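Local coordinates for protein endo-beta-1,2-glucanase (Talaromyces funiculosus, PDB 6IMV) that hydrolyses internal beta-1,2-glucosidic linkages of beta-1,2-glucans as an endo-acting fungal glycoside hydrolase and binds sophorose, at residues T22-Q25 against V26-N29; Q325-E328 against R329-C333; V396-A399 against W400-N403. All coordinates share one frame; numbering follows the deposited sequence.

Contact 1: residues T22-Q25 against V26-N29; sequences TQEQ and VLQN
E24 places CG beside its carbonyl carbon (chi1 -166°) and then bends at chi2 (50°). Q28 sets CG beside its backbone N and runs out extended, which brings its amide to E24 CG. The two side chains cross at about a right angle. E24 CG comes to 3.5 Å from Q28 NE2. Q28 CG also lies over the backbone of the preceding turn, 3.4 Å from E24 O. The E24 carboxylate reaches L27 as well, with E24 OE2 4.0 Å from L27 CD1. Backbone bonds of the i to i+4 kind hold the turn: V26, L27, Q28 and N29 N donate to T22, Q23, E24 and Q25 O.

The start of the helix is a capping box. T22 OG1 accepts from Q25 N at 3.1 Å. In return T22 N donates to Q25 OE1 at 3.1 Å, nearly straight at the hydrogen (172°). T22 N lies well above the plane of the Q25 amide. T22 is thus the N-cap of helix 23-28. N29 ends this helix and caps the next one, with OD1 accepting from K32 N.

The polar side chains of E24, Q25 and Q28 are exposed at the protein surface. V26 is buried and packs on M398 and R402 of helix 394-405, and Q23 and L27 rest on the loop residue L488.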
loop_
_atom_site.group_PDB
_atom_site.type_symbol
_atom_site.label_atom_id
_atom_site.label_comp_id
_atom_site.label_asym_id
_atom_site.label_seq_id
_atom_site.Cartn_x
_atom_site.Cartn_y
_atom_site.Cartn_z
ATOM N N THR A 22 -0.976 -17.347 -22.074
ATOM C CA THR A 22 -1.903 -18.269 -21.413
ATOM C C THR A 22 -1.597 -18.272 -19.911
ATOM O O THR A 22 -0.503 -17.895 -19.496
ATOM C CB THR A 22 -1.817 -19.693 -21.982
ATOM O OG1 THR A 22 -0.569 -20.249 -21.585
ATOM C CG2 THR A 22 -1.945 -19.750 -23.488
ATOM N N GLN A 23 -2.561 -18.729 -19.109
ATOM C CA GLN A 23 -2.375 -18.852 -17.669
ATOM C C GLN A 23 -1.173 -19.756 -17.374
ATOM O O GLN A 23 -0.314 -19.399 -16.562
ATOM C CB GLN A 23 -3.645 -19.378 -17.001
ATOM C CG GLN A 23 -3.439 -19.720 -15.531
ATOM C CD GLN A 23 -4.746 -19.751 -14.784
ATOM O OE1 GLN A 23 -5.484 -18.771 -14.738
ATOM N NE2 GLN A 23 -5.055 -20.900 -14.218
ATOM N N GLU A 24 -1.098 -20.911 -18.044
ATOM C CA GLU A 24 -0.014 -21.861 -17.808
ATOM C C GLU A 24 1.337 -21.229 -18.179
ATOM O O GLU A 24 2.348 -21.508 -17.538
ATOM C CB GLU A 24 -0.242 -23.173 -18.570
ATOM C CG GLU A 24 0.661 -24.322 -18.116
ATOM C CD GLU A 24 0.752 -24.631 -16.619
ATOM O OE1 GLU A 24 1.882 -24.848 -16.146
ATOM O OE2 GLU A 24 -0.286 -24.685 -15.917
ATOM N N GLN A 25 1.362 -20.374 -19.203
ATOM C CA GLN A 25 2.622 -19.729 -19.611
ATOM C C GLN A 25 3.102 -18.755 -18.527
ATOM O O GLN A 25 4.301 -18.626 -18.317
ATOM C CB GLN A 25 2.471 -19.048 -20.966
ATOM C CG GLN A 25 2.521 -20.038 -22.120
ATOM C CD GLN A 25 2.090 -19.419 -23.425
ATOM O OE1 GLN A 25 1.678 -18.262 -23.479
ATOM N NE2 GLN A 25 2.144 -20.210 -24.487
ATOM N N VAL A 26 2.166 -18.099 -17.824
ATOM C CA VAL A 26 2.520 -17.244 -16.688
ATOM C C VAL A 26 3.237 -18.102 -15.630
ATOM O O VAL A 26 4.284 -17.724 -15.131
ATOM C CB VAL A 26 1.291 -16.513 -16.111
ATOM C CG1 VAL A 26 1.606 -15.767 -14.820
ATOM C CG2 VAL A 26 0.688 -15.560 -17.133
ATOM N N LEU A 27 2.679 -19.274 -15.316
ATOM C CA LEU A 27 3.235 -20.151 -14.280
ATOM C C LEU A 27 4.576 -20.760 -14.713
ATOM O O LEU A 27 5.427 -21.017 -13.881
ATOM C CB LEU A 27 2.222 -21.250 -13.950
ATOM C CG LEU A 27 0.909 -20.768 -13.342
ATOM C CD1 LEU A 27 -0.008 -21.955 -13.073
ATOM C CD2 LEU A 27 1.169 -19.965 -12.067
ATOM N N GLN A 28 4.750 -21.008 -16.014
ATOM C CA GLN A 28 5.995 -21.585 -16.551
ATOM C C GLN A 28 7.139 -20.566 -16.488
ATOM O O GLN A 28 8.274 -20.962 -16.364
ATOM C CB GLN A 28 5.816 -22.042 -17.998
ATOM C CG GLN A 28 5.102 -23.380 -18.120
ATOM C CD GLN A 28 4.516 -23.611 -19.490
ATOM O OE1 GLN A 28 4.694 -22.821 -20.420
ATOM N NE2 GLN A 28 3.797 -24.708 -19.621
ATOM N N ASN A 29 6.829 -19.269 -16.604
ATOM C CA ASN A 29 7.861 -18.226 -16.577
ATOM C C ASN A 29 7.293 -16.943 -15.978
ATOM O O ASN A 29 7.055 -15.975 -16.689
ATOM C CB ASN A 29 8.445 -17.969 -17.969
ATOM C CG ASN A 29 9.716 -17.139 -17.933
ATOM O OD1 ASN A 29 10.102 -16.605 -16.885
ATOM N ND2 ASN A 29 10.370 -17.021 -19.081
#

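Contact 2: residues Q325-E328 against R329-C333; sequences QNAE and RARTC
E328 and R331 form a side-on salt bridge within helix 318-337. R331 NE donates to E328 OE1 at 3.0 Å, and R331 NH2 donates to E328 OE2 at 2.9 Å. Both oxygens are met on their syn sides. The carboxylate and guanidinium lie nearly coplanar, 24° apart, so the paired bonds restrain the rotation of both groups. The paired, opposite charges probably keep both groups ionised despite burial.

R329 NE donates to N326 OD1 at 2.8 Å, with the amide and guanidinium planes steeply inclined at 80°. The Q325 chain lies over one guanidinium face, with Q325 CG 3.6 Å from R329 NH2.

The backbone acceptors are also used. Q325 O accepts from both R329 N and E328 N. N326 O takes A330 N, and A327 O takes R331 N. E328 O is gripped twice: T332 N donates to E328 O at 3.1 Å, and T332 OG1, set between its backbone N and carbonyl carbon (chi1 59°), donates to the same E328 O at 2.8 Å.

Outside partners complete the set: T389 OG1 of helix 387-392 bonds E328 OE1, V484 O takes R329 NH1, T294 O takes N326 ND2, and C487 N donates to T332 OG1.

The arrangement is a buried helix with an i to i+3 Glu-Arg salt bridge and a threonine hydroxyl bonded to the carbonyl one turn back, linked by the C333-C487 disulfide to the C-terminal part of the chain.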
loop_
_atom_site.group_PDB
_atom_site.type_symbol
_atom_site.label_atom_id
_atom_site.label_comp_id
_atom_site.label_asym_id
_atom_site.label_seq_id
_atom_site.Cartn_x
_atom_site.Cartn_y
_atom_site.Cartn_z
ATOM N N GLN A 325 0.870 -16.910 5.017
ATOM C CA GLN A 325 0.799 -17.831 3.886
ATOM C C GLN A 325 -0.614 -18.441 3.836
ATOM O O GLN A 325 -1.225 -18.526 2.784
ATOM C CB GLN A 325 1.887 -18.908 3.956
ATOM C CG GLN A 325 2.013 -19.703 2.659
ATOM C CD GLN A 325 3.253 -20.562 2.555
ATOM O OE1 GLN A 325 3.980 -20.770 3.510
ATOM N NE2 GLN A 325 3.486 -21.108 1.379
ATOM N N ASN A 326 -1.128 -18.864 4.995
ATOM C CA ASN A 326 -2.487 -19.397 5.098
ATOM C C ASN A 326 -3.496 -18.386 4.530
ATOM O O ASN A 326 -4.447 -18.779 3.873
ATOM C CB ASN A 326 -2.834 -19.773 6.539
ATOM C CG ASN A 326 -2.471 -21.197 6.909
ATOM O OD1 ASN A 326 -1.722 -21.870 6.198
ATOM N ND2 ASN A 326 -3.017 -21.666 8.024
ATOM N N ALA A 327 -3.285 -17.087 4.788
ATOM C CA ALA A 327 -4.199 -16.045 4.310
ATOM C C ALA A 327 -4.386 -16.172 2.796
ATOM O O ALA A 327 -5.484 -15.934 2.291
ATOM C CB ALA A 327 -3.689 -14.669 4.677
ATOM N N GLU A 328 -3.310 -16.519 2.081
ATOM C CA GLU A 328 -3.313 -16.566 0.618
ATOM C C GLU A 328 -3.904 -17.885 0.123
ATOM O O GLU A 328 -4.431 -17.931 -0.974
ATOM C CB GLU A 328 -1.907 -16.305 0.072
ATOM C CG GLU A 328 -1.363 -14.956 0.512
ATOM C CD GLU A 328 -2.366 -13.815 0.411
ATOM O OE1 GLU A 328 -2.991 -13.668 -0.671
ATOM O OE2 GLU A 328 -2.528 -13.086 1.417
ATOM N N ARG A 329 -3.807 -18.944 0.931
ATOM C CA ARG A 329 -4.540 -20.178 0.670
ATOM C C ARG A 329 -6.042 -19.866 0.686
ATOM O O ARG A 329 -6.779 -20.258 -0.212
ATOM C CB ARG A 329 -4.247 -21.248 1.729
ATOM C CG ARG A 329 -2.787 -21.665 1.831
ATOM C CD ARG A 329 -2.588 -22.648 2.965
ATOM N NE ARG A 329 -1.242 -22.582 3.503
ATOM C CZ ARG A 329 -0.186 -23.146 2.938
ATOM N NH1 ARG A 329 -0.321 -23.795 1.791
ATOM N NH2 ARG A 329 0.993 -23.055 3.528
ATOM N N ALA A 330 -6.465 -19.138 1.730
ATOM C CA ALA A 330 -7.853 -18.759 1.906
ATOM C C ALA A 330 -8.293 -17.786 0.804
ATOM O O ALA A 330 -9.386 -17.933 0.236
ATOM C CB ALA A 330 -8.036 -18.164 3.281
ATOM N N ARG A 331 -7.444 -16.803 0.480
ATOM C CA ARG A 331 -7.853 -15.716 -0.429
ATOM C C ARG A 331 -8.056 -16.279 -1.840
ATOM O O ARG A 331 -9.077 -15.984 -2.487
ATOM C CB ARG A 331 -6.838 -14.563 -0.425
ATOM C CG ARG A 331 -7.398 -13.217 -0.870
ATOM C CD ARG A 331 -6.324 -12.154 -1.099
ATOM N NE ARG A 331 -5.382 -12.006 0.006
ATOM C CZ ARG A 331 -5.654 -11.423 1.173
ATOM N NH1 ARG A 331 -6.825 -10.834 1.372
ATOM N NH2 ARG A 331 -4.761 -11.465 2.149
ATOM N N THR A 332 -7.072 -17.049 -2.329
ATOM C CA THR A 332 -7.147 -17.624 -3.676
ATOM C C THR A 332 -8.291 -18.650 -3.753
ATOM O O THR A 332 -9.118 -18.594 -4.652
ATOM C CB THR A 332 -5.802 -18.218 -4.124
ATOM O OG1 THR A 332 -5.363 -19.248 -3.236
ATOM C CG2 THR A 332 -4.715 -17.174 -4.228
ATOM N N CYS A 333 -8.340 -19.583 -2.799
ATOM C CA CYS A 333 -9.290 -20.699 -2.871
ATOM C C CYS A 333 -10.716 -20.219 -2.573
ATOM O O CYS A 333 -11.662 -20.796 -3.109
ATOM C CB CYS A 333 -8.858 -21.847 -1.964
ATOM S SG CYS A 333 -7.279 -22.565 -2.491
#

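Contact 3: residues V396-A399 against W400-N403; sequences VGMA and WWRN
V396 and W400 lie side by side and point the same way on helix 394-405. V396 CG1 meets the indole at its edge, in the ring plane, 3.8 Å from W400 CD1. The same ring atom, W400 CD1, is 3.3 Å from V396 O, also near the plane. That carbonyl accepts the backbone N-H of W400 too. The indole N-H, next to CD1, donates to C487 O, which helps to set the turn of the ring, and T332, S335 and V336 of helix 318-337 pack on it.

M398 and W401 belong to the packed part as well. The M398 chain is bent at chi2 and chi3, which brings its methyl forward, alongside the next turn, to W401. M398 CE lies 4.0 Å from W401 CB. M398 SD is 4.8 Å from the centroid of the five-membered ring of W401 and approaches obliquely, a Met-aromatic contact. In helix 30-41, F33 and I34 touch M398, and V37 touches W401.

R402 is the partly exposed member and marks the open side. Its chain runs extended from CG to NE and leads away from the preceding turn, and its NE donates to Y21 O. A water joins it back to the helix. This water donates to A399 O at 2.8 Å and accepts from R402 NH1 at 2.8 Å, lying in the guanidinium plane. A399 O is also taken by N403 N.

The arrangement is that of a largely buried helix, packed against helices 30-41 and 318-337, with i to i+4 (V396-W400) and i to i+3 (M398-W401) side-chain contacts, the latter a Met-aromatic pair.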
loop_
_atom_site.group_PDB
_atom_site.type_symbol
_atom_site.label_atom_id
_atom_site.label_comp_id
_atom_site.label_asym_id
_atom_site.label_seq_id
_atom_site.Cartn_x
_atom_site.Cartn_y
_atom_site.Cartn_z
ATOM N N VAL A 396 1.433 -17.536 -9.044
ATOM C CA VAL A 396 0.029 -17.598 -8.686
ATOM C C VAL A 396 -0.525 -16.165 -8.632
ATOM O O VAL A 396 -1.566 -15.892 -9.226
ATOM C CB VAL A 396 -0.196 -18.373 -7.373
ATOM C CG1 VAL A 396 -1.618 -18.222 -6.872
ATOM C CG2 VAL A 396 0.153 -19.848 -7.521
ATOM N N GLY A 397 0.203 -15.265 -7.957
ATOM C CA GLY A 397 -0.137 -13.844 -7.904
ATOM C C GLY A 397 -0.439 -13.279 -9.283
ATOM O O GLY A 397 -1.496 -12.675 -9.519
ATOM N N MET A 398 0.490 -13.505 -10.209
ATOM C CA MET A 398 0.404 -12.957 -11.566
ATOM C C MET A 398 -0.671 -13.674 -12.397
ATOM O O MET A 398 -1.238 -13.064 -13.301
ATOM C CB MET A 398 1.755 -13.043 -12.273
ATOM C CG MET A 398 2.742 -12.003 -11.783
ATOM S SD MET A 398 2.120 -10.324 -12.029
ATOM C CE MET A 398 1.607 -9.943 -10.356
ATOM N N ALA A 399 -0.958 -14.945 -12.094
ATOM C CA ALA A 399 -2.061 -15.653 -12.759
ATOM C C ALA A 399 -3.390 -14.954 -12.424
ATOM O O ALA A 399 -4.220 -14.717 -13.322
ATOM C CB ALA A 399 -2.090 -17.113 -12.373
ATOM N N TRP A 400 -3.577 -14.614 -11.145
ATOM C CA TRP A 400 -4.785 -13.931 -10.701
ATOM C C TRP A 400 -4.857 -12.526 -11.302
ATOM O O TRP A 400 -5.911 -12.096 -11.776
ATOM C CB TRP A 400 -4.867 -13.911 -9.175
ATOM C CG TRP A 400 -5.358 -15.209 -8.623
ATOM C CD1 TRP A 400 -4.606 -16.228 -8.114
ATOM C CD2 TRP A 400 -6.726 -15.639 -8.534
ATOM N NE1 TRP A 400 -5.409 -17.259 -7.729
ATOM C CE2 TRP A 400 -6.712 -16.930 -7.973
ATOM C CE3 TRP A 400 -7.951 -15.074 -8.895
ATOM C CZ2 TRP A 400 -7.881 -17.647 -7.735
ATOM C CZ3 TRP A 400 -9.108 -15.787 -8.672
ATOM C CH2 TRP A 400 -9.071 -17.055 -8.098
ATOM N N TRP A 401 -3.715 -11.828 -11.299
ATOM C CA TRP A 401 -3.565 -10.516 -11.908
ATOM C C TRP A 401 -3.990 -10.565 -13.387
ATOM O O TRP A 401 -4.799 -9.752 -13.836
ATOM C CB TRP A 401 -2.120 -10.033 -11.749
ATOM C CG TRP A 401 -1.895 -8.595 -12.097
ATOM C CD1 TRP A 401 -1.858 -7.536 -11.235
ATOM C CD2 TRP A 401 -1.621 -8.055 -13.405
ATOM N NE1 TRP A 401 -1.572 -6.383 -11.915
ATOM C CE2 TRP A 401 -1.434 -6.666 -13.247
ATOM C CE3 TRP A 401 -1.530 -8.601 -14.691
ATOM C CZ2 TRP A 401 -1.169 -5.825 -14.327
ATOM C CZ3 TRP A 401 -1.254 -7.769 -15.754
ATOM C CH2 TRP A 401 -1.078 -6.401 -15.574
ATOM N N ARG A 402 -3.436 -11.528 -14.130
ATOM C CA ARG A 402 -3.711 -11.714 -15.549
ATOM C C ARG A 402 -5.216 -11.920 -15.762
ATOM O O ARG A 402 -5.827 -11.277 -16.630
ATOM C CB ARG A 402 -2.920 -12.904 -16.106
ATOM C CG ARG A 402 -3.281 -13.269 -17.540
ATOM C CD ARG A 402 -2.535 -14.479 -18.072
ATOM N NE ARG A 402 -3.140 -14.989 -19.295
ATOM C CZ ARG A 402 -4.318 -15.606 -19.366
ATOM N NH1 ARG A 402 -4.950 -15.972 -18.265
ATOM N NH2 ARG A 402 -4.874 -15.829 -20.552
ATOM N N ASN A 403 -5.802 -12.822 -14.969
ATOM C CA ASN A 403 -7.216 -13.192 -15.084
ATOM C C ASN A 403 -8.104 -11.937 -15.038
ATOM O O ASN A 403 -9.015 -11.770 -15.857
ATOM C CB ASN A 403 -7.635 -14.215 -14.022
ATOM C CG ASN A 403 -8.876 -14.984 -14.427
ATOM O OD1 ASN A 403 -8.825 -15.791 -15.345
ATOM N ND2 ASN A 403 -9.991 -14.741 -13.759
HETATM O O HOH W 1 -4.182 -16.349 -15.615
#

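Along the chain the order is contact 1, contact 2, contact 3. Contact 1 spans helix 23-28 with its flanking T22 and N29. Contacts 2 and 3 lie within helices 318-337 and 394-405. All three are on the same side of the chain's centre. Contact 3 sits between the others. Its centre is about 10 Å from that of contact 1 and about 14 Å from that of contact 2. It touches both: V26 CG2 lies 3.5 Å from R402 CD, and T332 O lies 3.5 Å from W400 CZ2. Contacts 1 and 2 do not touch, with nearest atoms about 10 Å apart. Helix 394-405 thus brings together the N-terminal helix, helix 318-337 and, through C487, the C-terminal part of the chain.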